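Local coordinates for UPF0749 protein MT1873 (Mycobacterium tuberculosis, PDB 3GMG) that is of unknown function but belongs to the UPF0749 family, is probably membrane-associated, and is represented here by the part that carries its DUF881 domain, at residues A23-L27 against V28-G32; V53-D56 against V57-L61. All blocks are in the same frame, centred on the assembly; numbering follows the deposited sequence.

Interaction 1: A23-L27 against V28-G32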
# COMPACT_ATOMS: atom_id res chain seq x y z
N ALA A 23 -9.80 -1.88 16.31
CA ALA A 23 -8.65 -1.13 15.78
C ALA A 23 -8.16 -1.75 14.47
O ALA A 23 -8.00 -1.05 13.47
CB ALA A 23 -7.52 -1.09 16.80
N LEU A 24 -7.96 -3.06 14.48
CA LEU A 24 -7.55 -3.81 13.28
C LEU A 24 -8.58 -3.64 12.17
O LEU A 24 -8.21 -3.40 11.01
CB LEU A 24 -7.39 -5.30 13.62
CG LEU A 24 -6.91 -6.26 12.53
CD1 LEU A 24 -5.53 -5.89 11.99
CD2 LEU A 24 -6.90 -7.70 13.09
N SER A 25 -9.86 -3.73 12.53
CA SER A 25 -10.92 -3.68 11.54
C SER A 25 -11.00 -2.30 10.90
O SER A 25 -11.25 -2.19 9.69
CB SER A 25 -12.27 -4.05 12.17
OG SER A 25 -12.25 -5.41 12.57
N ILE A 26 -10.74 -1.26 11.68
CA ILE A 26 -10.68 0.09 11.10
C ILE A 26 -9.47 0.23 10.19
O ILE A 26 -9.59 0.74 9.06
CB ILE A 26 -10.70 1.20 12.16
CG1 ILE A 26 -12.07 1.26 12.84
CG2 ILE A 26 -10.37 2.56 11.50
CD1 ILE A 26 -12.08 2.15 14.07
N LEU A 27 -8.30 -0.20 10.66
CA LEU A 27 -7.06 -0.12 9.88
C LEU A 27 -7.20 -0.71 8.47
O LEU A 27 -6.78 -0.12 7.48
CB LEU A 27 -5.93 -0.85 10.61
CG LEU A 27 -4.61 -1.04 9.85
CD1 LEU A 27 -3.93 0.29 9.69
CD2 LEU A 27 -3.73 -2.06 10.58
N VAL A 28 -7.79 -1.89 8.40
CA VAL A 28 -7.84 -2.63 7.15
C VAL A 28 -9.08 -2.28 6.32
O VAL A 28 -9.24 -2.79 5.21
CB VAL A 28 -7.71 -4.14 7.42
CG1 VAL A 28 -6.51 -4.40 8.33
CG2 VAL A 28 -8.99 -4.72 8.02
N GLY A 29 -9.92 -1.39 6.84
CA GLY A 29 -11.11 -0.94 6.12
C GLY A 29 -12.25 -1.94 6.16
O GLY A 29 -13.15 -1.92 5.30
N ALA A 30 -12.25 -2.80 7.18
CA ALA A 30 -13.31 -3.80 7.35
C ALA A 30 -14.61 -3.23 7.92
O ALA A 30 -15.69 -3.78 7.69
CB ALA A 30 -12.82 -4.94 8.24
N VAL A 31 -14.50 -2.15 8.69
CA VAL A 31 -15.65 -1.49 9.30
C VAL A 31 -15.51 0.01 9.16
O VAL A 31 -14.43 0.54 8.85
CB VAL A 31 -15.76 -1.84 10.79
CG1 VAL A 31 -15.91 -3.37 10.97
CG2 VAL A 31 -14.57 -1.30 11.57
N GLY A 32 -16.63 0.69 9.37
CA GLY A 32 -16.65 2.14 9.36
C GLY A 32 -15.90 2.76 10.52
O GLY A 32 -15.56 2.09 11.51

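Interaction 2: V53-D56 against V57-L61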
# COMPACT_ATOMS: atom_id res chain seq x y z
N VAL A 53 -3.75 13.84 -9.69
CA VAL A 53 -4.17 14.82 -8.70
C VAL A 53 -4.91 14.13 -7.55
O VAL A 53 -4.68 14.45 -6.39
CB VAL A 53 -5.06 15.91 -9.31
CG1 VAL A 53 -5.54 16.88 -8.25
CG2 VAL A 53 -4.30 16.66 -10.41
N MET A 54 -5.77 13.17 -7.87
CA MET A 54 -6.49 12.46 -6.82
C MET A 54 -5.54 11.59 -5.98
O MET A 54 -5.68 11.48 -4.75
CB MET A 54 -7.66 11.65 -7.38
CG MET A 54 -8.52 10.98 -6.32
SD MET A 54 -9.48 12.10 -5.24
CE MET A 54 -10.82 12.55 -6.37
N ILE A 55 -4.55 10.99 -6.63
CA ILE A 55 -3.53 10.24 -5.90
C ILE A 55 -2.76 11.19 -4.95
O ILE A 55 -2.50 10.84 -3.79
CB ILE A 55 -2.54 9.54 -6.86
CG1 ILE A 55 -3.24 8.42 -7.61
CG2 ILE A 55 -1.33 9.01 -6.09
CD1 ILE A 55 -2.57 8.05 -8.93
N ASP A 56 -2.42 12.38 -5.42
CA ASP A 56 -1.78 13.41 -4.57
C ASP A 56 -2.66 13.81 -3.37
O ASP A 56 -2.15 14.00 -2.25
CB ASP A 56 -1.44 14.68 -5.37
CG ASP A 56 -0.28 14.49 -6.36
OD1 ASP A 56 0.44 13.48 -6.30
OD2 ASP A 56 -0.13 15.38 -7.22
N VAL A 57 -3.97 13.95 -3.57
CA VAL A 57 -4.87 14.27 -2.46
C VAL A 57 -4.74 13.19 -1.38
O VAL A 57 -4.60 13.48 -0.19
CB VAL A 57 -6.36 14.36 -2.92
CG1 VAL A 57 -7.30 14.39 -1.70
CG2 VAL A 57 -6.61 15.58 -3.79
N ILE A 58 -4.81 11.94 -1.80
CA ILE A 58 -4.77 10.81 -0.87
C ILE A 58 -3.44 10.80 -0.12
O ILE A 58 -3.41 10.63 1.10
CB ILE A 58 -4.98 9.47 -1.62
CG1 ILE A 58 -6.39 9.39 -2.21
CG2 ILE A 58 -4.75 8.28 -0.69
CD1 ILE A 58 -6.53 8.28 -3.22
N ASN A 59 -2.35 10.98 -0.85
CA ASN A 59 -1.03 10.90 -0.22
C ASN A 59 -0.76 12.09 0.69
O ASN A 59 -0.10 11.94 1.73
CB ASN A 59 0.06 10.78 -1.29
CG ASN A 59 0.14 9.38 -1.88
OD1 ASN A 59 -0.17 8.41 -1.19
ND2 ASN A 59 0.58 9.28 -3.12
N GLU A 60 -1.27 13.27 0.36
CA GLU A 60 -1.17 14.42 1.24
C GLU A 60 -1.93 14.17 2.55
O GLU A 60 -1.44 14.47 3.64
CB GLU A 60 -1.67 15.71 0.56
CG GLU A 60 -0.70 16.19 -0.50
CD GLU A 60 -1.27 17.24 -1.42
OE1 GLU A 60 -2.19 17.97 -1.00
OE2 GLU A 60 -0.80 17.31 -2.57
N LEU A 61 -3.13 13.61 2.46
CA LEU A 61 -3.92 13.31 3.64
C LEU A 61 -3.24 12.24 4.51
O LEU A 61 -3.22 12.36 5.73
CB LEU A 61 -5.35 12.88 3.27
CG LEU A 61 -6.21 13.99 2.65
CD1 LEU A 61 -7.47 13.35 2.04
CD2 LEU A 61 -6.55 15.07 3.68
O HOH W 1 1.43 11.76 -4.50

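Interaction 1: A23-L27 against V28-G32
Ser-25 and Ala-30 meet where helix 20-27 ends and the chain leaves it. The backbone bonds come in two groups. A helical i to i+4 bond runs from Val-28 N to Leu-24 O (3.0 Å). Beyond it, Ala-30 N reaches back five residues to Ser-25 O at 2.8 Å, lying in the carbonyl plane with a C=O...N angle of 160°. Val-31 N adds a weak bond to the same oxygen, so the Ser-25 carbonyl serves two donors from the loop. Gly-29 N, by contrast, comes down onto the face of the Ile-26 carbonyl, 3.1 Å from Ile-26 O, 67° from its plane and so away from its lone pairs. Gly-29 itself takes a positive phi, 78°, which swings the chain out of the helix.

The apolar contacts form two groups, one around Val-28 and one around Val-31. Val-28 rests both methyls on Leu-24 O: CG1, anti to the carbonyl carbon of Val-28, at 3.3 Å, and CG2, between its backbone N and carbonyl carbon, at 3.4 Å. Further out, CG1 also meets the CD1 branch of Leu-24. Val-31 places its CG2 branch against Ser-25 CB (3.6 Å) and against Ile-26 CG1 (3.8 Å), the Val-31 and Ile-26 side chains crossing at about a right angle.

Ser-25 OG turns backward along its own helix to bond Leu-21 O. Leu-24 and Val-28 also pack on Ala-30 and Leu-24, respectively, of the second subunit, which places this turn at the dimer interface. Positive phi at Gly-29 and paired bonds into the last helical turn define a Schellman motif, here leading the chain from helix 20-27 toward strand 33-35.

Interaction 2: V53-D56 against V57-L61
Helix 51-63, which packs on the five-stranded antiparallel sheet of the domain, runs through this contact with its regular i to i+4 bonding. Four backbone bonds join the two halves: Val-57 N to Val-53 O, Ile-58 N to Met-54 O, Asn-59 N to Ile-55 O, and Glu-60 N to Asp-56 O, the last at 2.8 Å.

On the polar side, one water spans a turn of the helix. It donates to Asp-56 OD1 (2.7 Å) and accepts from Asn-59 ND2 (3.0 Å), tying carboxylate to amide without direct contact. Asn-59 runs beside Ile-55 in the same direction, and its ND2 passes 3.5 Å from Ile-55 CG2; its OD1 is bonded to Arg-62. Glu-60 leans back over the preceding turn: chi1 of -72° sets CG 3.2 Å from Asp-56 O, and chi2 of 166° then carries the chain on extended. Its OE2 accepts from Ala-125 N, at the start of helix 125-131. That bond, and the helix end behind it, may ease the closeness of Asp-56 OD2, which is 5.1 Å from Glu-60 OE2.

The apolar side chains also touch the helix's own carbonyls. Val-57 CG2 lies 3.4 Å from Val-53 O, and Ile-58 CG1 is equally near Met-54 O. Met-54 and Ile-58 then both reach Ile-71 of strand 68-72, whereas Val-57 meets Ala-125. Apolar residues toward the sheet and a water-bridged polar edge are what an amphipathic alpha-helix lying on an antiparallel sheet displays.

Both contacts are local, within one continuous stretch of chain, and partly buried, but they sit in different places. Interaction 1 marks the end of helix 20-27, peripheral, its centre about 15 Å from the centre of the chain; several of its side chains pack on a second subunit. Interaction 2, in the middle of helix 51-63, lies nearer the core, its centre about 7 Å from the centre of the chain and its inner face on the sheet; no other protein chain of the assembly touches it. The centres of interactions 1 and 2 are about 21 Å apart. Regular helical bonding runs unbroken through interaction 2, whereas interaction 1 ends it in a Schellman motif at Gly-29. Charged groups and a bridging water belong to interaction 2.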